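Local structure of UDP-L-Rhamnose Synthase (Acanthamoeba polyphaga mimivirus, 7JID) at residues H151-I162 and M205-F216. The protein probably makes UDP-L-rhamnose as an NADP-dependent oxidoreductase with a Rossmann-type fold, and binds NADP together with a UDP-linked 6-deoxyhexose. Numbering follows the deposited sequence.
Sequences HFFDNDVLNLRI and MARNKTTGTFNF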
ATOM      1  N   HIS A 151      -0.426   5.916 -11.900  1.00 10.32           N
ATOM      2  CA  HIS A 151      -1.259   6.650 -12.883  1.00 11.76           C
ATOM      3  C   HIS A 151      -1.449   8.089 -12.389  1.00 13.93           C
ATOM      4  O   HIS A 151      -1.766   8.947 -13.223  1.00 15.38           O
ATOM      5  CB  HIS A 151      -2.574   5.914 -13.123  1.00 12.83           C
ATOM      6  CG  HIS A 151      -2.440   4.730 -14.031  1.00 15.02           C
ATOM      7  ND1 HIS A 151      -1.862   3.507 -13.626  1.00 14.70           N
ATOM      8  CD2 HIS A 151      -2.858   4.538 -15.311  1.00 17.04           C
ATOM      9  CE1 HIS A 151      -1.893   2.658 -14.644  1.00 15.94           C
ATOM     10  NE2 HIS A 151      -2.587   3.245 -15.651  1.00 15.95           N
ATOM     11  N   PHE A 152      -1.293   8.362 -11.091  1.00 12.15           N
ATOM     12  CA  PHE A 152      -1.307   9.750 -10.555  1.00 12.41           C
ATOM     13  C   PHE A 152      -0.034  10.519 -10.930  1.00 13.42           C
ATOM     14  O   PHE A 152       0.001  11.754 -10.675  1.00 14.39           O
ATOM     15  CB  PHE A 152      -1.484   9.748  -9.036  1.00 12.94           C
ATOM     16  CG  PHE A 152      -2.866   9.356  -8.629  1.00 12.68           C
ATOM     17  CD1 PHE A 152      -3.916  10.236  -8.770  1.00 13.89           C
ATOM     18  CD2 PHE A 152      -3.115   8.123  -8.067  1.00 14.42           C
ATOM     19  CE1 PHE A 152      -5.197   9.867  -8.392  1.00 12.88           C
ATOM     20  CE2 PHE A 152      -4.395   7.761  -7.670  1.00 13.38           C
ATOM     21  CZ  PHE A 152      -5.446   8.624  -7.875  1.00 13.29           C
ATOM     22  N   PHE A 153       0.962   9.864 -11.542  1.00 11.48           N
ATOM     23  CA  PHE A 153       2.238  10.460 -11.970  1.00 11.92           C
ATOM     24  C   PHE A 153       2.425  10.286 -13.491  1.00 10.98           C
ATOM     25  O   PHE A 153       3.529  10.152 -13.943  1.00 11.78           O
ATOM     26  CB  PHE A 153       3.404   9.821 -11.215  1.00 11.56           C
ATOM     27  CG  PHE A 153       3.370  10.018  -9.726  1.00 11.53           C
ATOM     28  CD1 PHE A 153       4.068  11.056  -9.137  1.00 11.35           C
ATOM     29  CD2 PHE A 153       2.657   9.151  -8.917  1.00 11.25           C
ATOM     30  CE1 PHE A 153       4.025  11.239  -7.764  1.00 12.13           C
ATOM     31  CE2 PHE A 153       2.631   9.323  -7.539  1.00 12.05           C
ATOM     32  CZ  PHE A 153       3.331  10.359  -6.968  1.00 11.98           C
ATOM     33  N   ASP A 154       1.339  10.360 -14.243  1.00 12.18           N
ATOM     34  CA  ASP A 154       1.340   9.992 -15.678  1.00 12.01           C
ATOM     35  C   ASP A 154       2.272  10.898 -16.496  1.00 13.32           C
ATOM     36  O   ASP A 154       2.737  10.452 -17.546  1.00 13.31           O
ATOM     37  CB  ASP A 154      -0.085  10.021 -16.215  1.00 11.52           C
ATOM     38  CG  ASP A 154      -0.215   9.301 -17.546  1.00 13.06           C
ATOM     39  OD1 ASP A 154      -0.017   8.091 -17.566  1.00 11.96           O
ATOM     40  OD2 ASP A 154      -0.566   9.961 -18.541  1.00 15.21           O
ATOM     41  N   ASN A 155       2.531  12.139 -16.072  1.00 16.26           N
ATOM     42  CA  ASN A 155       3.392  13.068 -16.856  1.00 16.27           C
ATOM     43  C   ASN A 155       4.829  13.078 -16.346  1.00 16.58           C
ATOM     44  O   ASN A 155       5.657  13.750 -16.962  1.00 18.10           O
ATOM     45  CB  ASN A 155       2.831  14.487 -16.879  1.00 18.92           C
ATOM     46  CG  ASN A 155       1.407  14.549 -17.383  1.00 20.95           C
ATOM     47  OD1 ASN A 155       1.051  13.900 -18.370  1.00 21.47           O
ATOM     48  ND2 ASN A 155       0.582  15.318 -16.699  1.00 24.98           N
ATOM     49  N   ASP A 156       5.144  12.317 -15.298  1.00 14.62           N
ATOM     50  CA  ASP A 156       6.427  12.395 -14.576  1.00 14.80           C
ATOM     51  C   ASP A 156       7.093  11.038 -14.485  1.00 12.17           C
ATOM     52  O   ASP A 156       8.326  10.991 -14.303  1.00 12.33           O
ATOM     53  CB  ASP A 156       6.168  12.909 -13.160  1.00 15.62           C
ATOM     54  CG  ASP A 156       5.821  14.380 -13.210  1.00 17.62           C
ATOM     55  OD1 ASP A 156       6.750  15.144 -13.563  1.00 22.13           O
ATOM     56  OD2 ASP A 156       4.607  14.706 -13.027  1.00 18.84           O
ATOM     57  N   VAL A 157       6.315   9.959 -14.570  1.00 11.08           N
ATOM     58  CA  VAL A 157       6.892   8.598 -14.346  1.00 11.35           C
ATOM     59  C   VAL A 157       6.550   7.678 -15.518  1.00  9.37           C
ATOM     60  O   VAL A 157       5.379   7.661 -15.942  1.00 10.56           O
ATOM     61  CB  VAL A 157       6.395   7.983 -13.041  1.00 12.51           C
ATOM     62  CG1 VAL A 157       6.842   6.543 -12.874  1.00 12.28           C
ATOM     63  CG2 VAL A 157       6.815   8.835 -11.847  1.00 13.94           C
ATOM     64  N   LEU A 158       7.528   6.920 -15.955  1.00 10.34           N
ATOM     65  CA  LEU A 158       7.340   5.848 -16.933  1.00  9.74           C
ATOM     66  C   LEU A 158       7.103   4.549 -16.143  1.00  8.18           C
ATOM     67  O   LEU A 158       8.070   4.083 -15.521  1.00  8.86           O
ATOM     68  CB  LEU A 158       8.563   5.739 -17.847  1.00 10.42           C
ATOM     69  CG  LEU A 158       8.493   4.706 -18.972  1.00 11.26           C
ATOM     70  CD1 LEU A 158       7.327   5.005 -19.898  1.00 10.94           C
ATOM     71  CD2 LEU A 158       9.828   4.653 -19.682  1.00 11.49           C
ATOM     72  N   ASN A 159       5.908   3.989 -16.229  1.00  8.56           N
ATOM     73  CA  ASN A 159       5.495   2.758 -15.515  1.00  7.91           C
ATOM     74  C   ASN A 159       5.465   1.606 -16.526  1.00  7.70           C
ATOM     75  O   ASN A 159       4.508   1.496 -17.276  1.00  8.32           O
ATOM     76  CB  ASN A 159       4.209   3.029 -14.755  1.00  8.21           C
ATOM     77  CG  ASN A 159       3.552   1.759 -14.270  1.00  7.19           C
ATOM     78  OD1 ASN A 159       4.248   0.891 -13.755  1.00  8.60           O
ATOM     79  ND2 ASN A 159       2.238   1.723 -14.355  1.00  8.07           N
ATOM     80  N   LEU A 160       6.452   0.743 -16.487  1.00  8.12           N
ATOM     81  CA  LEU A 160       6.571  -0.349 -17.482  1.00  8.51           C
ATOM     82  C   LEU A 160       6.101  -1.668 -16.846  1.00  8.98           C
ATOM     83  O   LEU A 160       6.615  -2.065 -15.788  1.00  9.58           O
ATOM     84  CB  LEU A 160       8.002  -0.502 -17.997  1.00  9.46           C
ATOM     85  CG  LEU A 160       8.533   0.732 -18.723  1.00 10.11           C
ATOM     86  CD1 LEU A 160       9.943   0.489 -19.190  1.00 11.24           C
ATOM     87  CD2 LEU A 160       7.606   1.178 -19.852  1.00 10.24           C
ATOM     88  N   ARG A 161       5.054  -2.260 -17.404  1.00  8.28           N
ATOM     89  CA  ARG A 161       4.568  -3.572 -16.923  1.00  7.43           C
ATOM     90  C   ARG A 161       5.227  -4.743 -17.652  1.00  7.75           C
ATOM     91  O   ARG A 161       4.846  -5.115 -18.787  1.00  7.77           O
ATOM     92  CB  ARG A 161       3.050  -3.583 -17.107  1.00  7.11           C
ATOM     93  CG  ARG A 161       2.277  -2.559 -16.309  1.00  7.76           C
ATOM     94  CD  ARG A 161       0.829  -2.825 -16.622  1.00  9.23           C
ATOM     95  NE  ARG A 161      -0.123  -1.918 -16.059  1.00  8.30           N
ATOM     96  CZ  ARG A 161      -1.319  -1.655 -16.575  1.00  9.29           C
ATOM     97  NH1 ARG A 161      -1.648  -2.136 -17.767  1.00  9.62           N
ATOM     98  NH2 ARG A 161      -2.140  -0.865 -15.905  1.00  9.75           N
ATOM     99  N   ILE A 162       6.281  -5.323 -17.057  1.00  8.61           N
ATOM    100  CA  ILE A 162       6.900  -6.556 -17.612  1.00  8.43           C
ATOM    101  C   ILE A 162       6.182  -7.756 -16.985  1.00  8.24           C
ATOM    102  O   ILE A 162       5.584  -7.610 -15.906  1.00  8.24           O
ATOM    103  CB  ILE A 162       8.417  -6.602 -17.400  1.00  8.80           C
ATOM    104  CG1 ILE A 162       8.777  -6.537 -15.913  1.00  9.30           C
ATOM    105  CG2 ILE A 162       9.081  -5.517 -18.236  1.00  9.50           C
ATOM    106  CD1 ILE A 162      10.159  -7.103 -15.642  1.00  9.75           C
ATOM    107  N   MET A 205      13.122   4.763 -24.330  1.00 11.34           N
ATOM    108  CA  MET A 205      11.977   5.471 -23.730  1.00 12.26           C
ATOM    109  C   MET A 205      12.420   6.431 -22.598  1.00 11.64           C
ATOM    110  O   MET A 205      11.953   7.575 -22.606  1.00 13.72           O
ATOM    111  CB  MET A 205      10.960   4.444 -23.207  1.00 12.01           C
ATOM    112  CG  MET A 205      10.236   3.783 -24.321  1.00 11.88           C
ATOM    113  SD  MET A 205       9.182   2.446 -23.667  1.00 13.65           S
ATOM    114  CE  MET A 205       7.660   3.382 -23.544  1.00 14.40           C
ATOM    115  N   ALA A 206      13.316   6.008 -21.705  1.00 12.22           N
ATOM    116  CA  ALA A 206      13.839   6.800 -20.562  1.00 12.48           C
ATOM    117  C   ALA A 206      14.717   7.929 -21.154  1.00 13.49           C
ATOM    118  O   ALA A 206      14.495   9.102 -20.808  1.00 12.99           O
ATOM    119  CB  ALA A 206      14.628   5.941 -19.619  1.00 13.55           C
ATOM    120  N   ARG A 207      15.543   7.611 -22.143  1.00 13.24           N
ATOM    121  CA  ARG A 207      16.342   8.672 -22.831  1.00 13.43           C
ATOM    122  C   ARG A 207      15.396   9.739 -23.384  1.00 14.44           C
ATOM    123  O   ARG A 207      15.711  10.991 -23.296  1.00 13.63           O
ATOM    124  CB  ARG A 207      17.219   8.039 -23.908  1.00 14.10           C
ATOM    125  CG  ARG A 207      18.077   9.063 -24.635  1.00 15.78           C
ATOM    126  CD  ARG A 207      19.035   8.362 -25.533  1.00 15.67           C
ATOM    127  NE  ARG A 207      20.184   7.897 -24.779  1.00 17.79           N
ATOM    128  CZ  ARG A 207      20.521   6.649 -24.577  1.00 18.73           C
ATOM    129  NH1 ARG A 207      19.800   5.666 -25.077  1.00 19.49           N
ATOM    130  NH2 ARG A 207      21.622   6.381 -23.907  1.00 21.15           N
ATOM    131  N   ASN A 208      14.265   9.328 -23.955  1.00 13.99           N
ATOM    132  CA  ASN A 208      13.306  10.235 -24.625  1.00 13.50           C
ATOM    133  C   ASN A 208      12.411  10.980 -23.631  1.00 13.06           C
ATOM    134  O   ASN A 208      11.590  11.742 -24.091  1.00 13.24           O
ATOM    135  CB  ASN A 208      12.451   9.512 -25.664  1.00 15.22           C
ATOM    136  CG  ASN A 208      13.235   9.073 -26.879  1.00 15.33           C
ATOM    137  OD1 ASN A 208      14.354   9.545 -27.108  1.00 15.93           O
ATOM    138  ND2 ASN A 208      12.702   8.106 -27.624  1.00 16.64           N
ATOM    139  N   LYS A 209      12.453  10.615 -22.351  1.00 14.43           N
ATOM    140  CA  LYS A 209      11.591  11.152 -21.264  1.00 14.00           C
ATOM    141  C   LYS A 209      10.137  10.782 -21.569  1.00 13.38           C
ATOM    142  O   LYS A 209       9.245  11.498 -21.160  1.00 13.94           O
ATOM    143  CB  LYS A 209      11.843  12.652 -21.035  1.00 14.86           C
ATOM    144  CG  LYS A 209      13.237  12.926 -20.513  1.00 16.03           C
ATOM    145  CD  LYS A 209      13.652  14.400 -20.514  1.00 23.25           C
ATOM    146  CE  LYS A 209      12.800  15.285 -19.646  1.00 27.57           C
ATOM    147  NZ  LYS A 209      13.538  16.536 -19.333  1.00 24.93           N
ATOM    148  N   THR A 210       9.906   9.644 -22.260  1.00 12.17           N
ATOM    149  CA  THR A 210       8.535   9.127 -22.459  1.00 11.53           C
ATOM    150  C   THR A 210       7.973   8.843 -21.055  1.00 11.77           C
ATOM    151  O   THR A 210       8.685   8.160 -20.295  1.00 11.82           O
ATOM    152  CB  THR A 210       8.523   7.879 -23.346  1.00 13.30           C
ATOM    153  OG1 THR A 210       9.207   8.159 -24.567  1.00 13.96           O
ATOM    154  CG2 THR A 210       7.123   7.367 -23.585  1.00 12.50           C
ATOM    155  N   THR A 211       6.715   9.168 -20.800  1.00 10.93           N
ATOM    156  CA  THR A 211       6.091   8.940 -19.471  1.00 12.61           C
ATOM    157  C   THR A 211       4.785   8.191 -19.671  1.00 11.85           C
ATOM    158  O   THR A 211       4.369   8.015 -20.819  1.00 13.79           O
ATOM    159  CB  THR A 211       5.895  10.212 -18.629  1.00 12.47           C
ATOM    160  OG1 THR A 211       4.990  11.097 -19.292  1.00 14.31           O
ATOM    161  CG2 THR A 211       7.227  10.848 -18.317  1.00 12.70           C
ATOM    162  N   GLY A 212       4.187   7.749 -18.569  1.00 11.15           N
ATOM    163  CA  GLY A 212       2.900   7.063 -18.617  1.00 10.19           C
ATOM    164  C   GLY A 212       3.053   5.575 -18.331  1.00  8.80           C
ATOM    165  O   GLY A 212       4.171   5.105 -18.159  1.00  8.76           O
ATOM    166  N   THR A 213       1.964   4.857 -18.440  1.00  8.91           N
ATOM    167  CA  THR A 213       1.958   3.386 -18.268  1.00  8.59           C
ATOM    168  C   THR A 213       2.114   2.744 -19.653  1.00  8.86           C
ATOM    169  O   THR A 213       1.437   3.158 -20.597  1.00  9.71           O
ATOM    170  CB  THR A 213       0.707   2.917 -17.542  1.00  8.42           C
ATOM    171  OG1 THR A 213       0.783   3.449 -16.217  1.00  9.03           O
ATOM    172  CG2 THR A 213       0.593   1.416 -17.456  1.00  8.97           C
ATOM    173  N   PHE A 214       2.933   1.705 -19.749  1.00  8.01           N
ATOM    174  CA  PHE A 214       3.048   0.852 -20.962  1.00  8.69           C
ATOM    175  C   PHE A 214       3.062  -0.598 -20.529  1.00  8.43           C
ATOM    176  O   PHE A 214       3.968  -1.014 -19.772  1.00  8.75           O
ATOM    177  CB  PHE A 214       4.296   1.150 -21.768  1.00  9.99           C
ATOM    178  CG  PHE A 214       4.284   2.483 -22.479  1.00 10.98           C
ATOM    179  CD1 PHE A 214       4.094   2.537 -23.857  1.00 11.87           C
ATOM    180  CD2 PHE A 214       4.587   3.646 -21.794  1.00 12.09           C
ATOM    181  CE1 PHE A 214       4.141   3.768 -24.511  1.00 12.07           C
ATOM    182  CE2 PHE A 214       4.585   4.878 -22.447  1.00 12.09           C
ATOM    183  CZ  PHE A 214       4.409   4.920 -23.817  1.00 13.24           C
ATOM    184  N   ASN A 215       2.202  -1.393 -21.133  1.00 10.14           N
ATOM    185  CA  ASN A 215       2.375  -2.862 -21.171  1.00  9.25           C
ATOM    186  C   ASN A 215       3.684  -3.125 -21.913  1.00 10.17           C
ATOM    187  O   ASN A 215       3.909  -2.565 -22.982  1.00  9.56           O
ATOM    188  CB  ASN A 215       1.148  -3.511 -21.818  1.00  9.98           C
ATOM    189  CG  ASN A 215      -0.072  -3.459 -20.947  1.00  9.59           C
ATOM    190  OD1 ASN A 215       0.005  -3.375 -19.721  1.00  9.11           O
ATOM    191  ND2 ASN A 215      -1.249  -3.448 -21.584  1.00  9.81           N
ATOM    192  N   PHE A 216       4.551  -3.925 -21.325  1.00  8.85           N
ATOM    193  CA  PHE A 216       5.965  -4.004 -21.717  1.00  9.79           C
ATOM    194  C   PHE A 216       6.346  -5.478 -21.817  1.00  9.45           C
ATOM    195  O   PHE A 216       7.367  -5.906 -21.288  1.00  8.77           O
ATOM    196  CB  PHE A 216       6.828  -3.189 -20.773  1.00 10.06           C
ATOM    197  CG  PHE A 216       8.045  -2.691 -21.484  1.00 10.29           C
ATOM    198  CD1 PHE A 216       7.945  -1.663 -22.402  1.00 11.38           C
ATOM    199  CD2 PHE A 216       9.286  -3.178 -21.143  1.00 10.18           C
ATOM    200  CE1 PHE A 216       9.105  -1.187 -23.016  1.00  9.74           C
ATOM    201  CE2 PHE A 216      10.428  -2.727 -21.781  1.00 10.39           C
ATOM    202  CZ  PHE A 216      10.323  -1.700 -22.688  1.00 10.19           C
TER
HETATM  203  O   HOH W   1       0.516   6.111 -15.724  1.00  9.72           O
HETATM  204  O   HOH W   2      -0.437   6.167 -19.359  1.00 14.42           O
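Strands 157-162 and 212-215 are the last two of the six-stranded parallel sheet of the Rossmann-type domain, and Leu158 to Arg161 pair with Gly212 to Asn215. The ladder starts with Gly212 N giving a hydrogen bond to Val157 O, runs on through Asn159, whose N meets Gly212 O and whose O takes Phe214 N, to Arg161 N on Phe214 O, and closes with Phe216 N on Arg161 O. Just before it, Thr211 OG1 donates in the carbonyl plane to a lone pair of Asp154 O (2.9 Å).

On the face bearing Asn159 and Arg161, Asn159 ND2 donates to Thr213 OG1 at 2.9 Å, and that hydroxyl oxygen also lies over the His151 ring, offset toward its rim. Two waters join Asp154 OD1 to Thr213, one at OG1 and one at N. Arg161, extended from CG to NE, runs beside Asn215; its NH1 reaches Asn215 OD1 (2.8 Å, 160° at the hydrogen) in the guanidinium plane, Thr213 CG2 lies over one face, toward its rim, and NH2 forms a salt bridge with Asp147.

On the face of Leu158, Leu160 and Phe214 the contacts are mainly apolar: Leu158 CD1 touches Phe214 CD2 at 3.6 Å. Just after the strand, the Phe216 ring takes Leu160 CD1 4.0 Å from its centroid, almost on its normal. The Asp147 salt bridge probably balances the buried guanidinium's charge, while Asn215 OD1 and the Thr213 methyl probably limit its rotation.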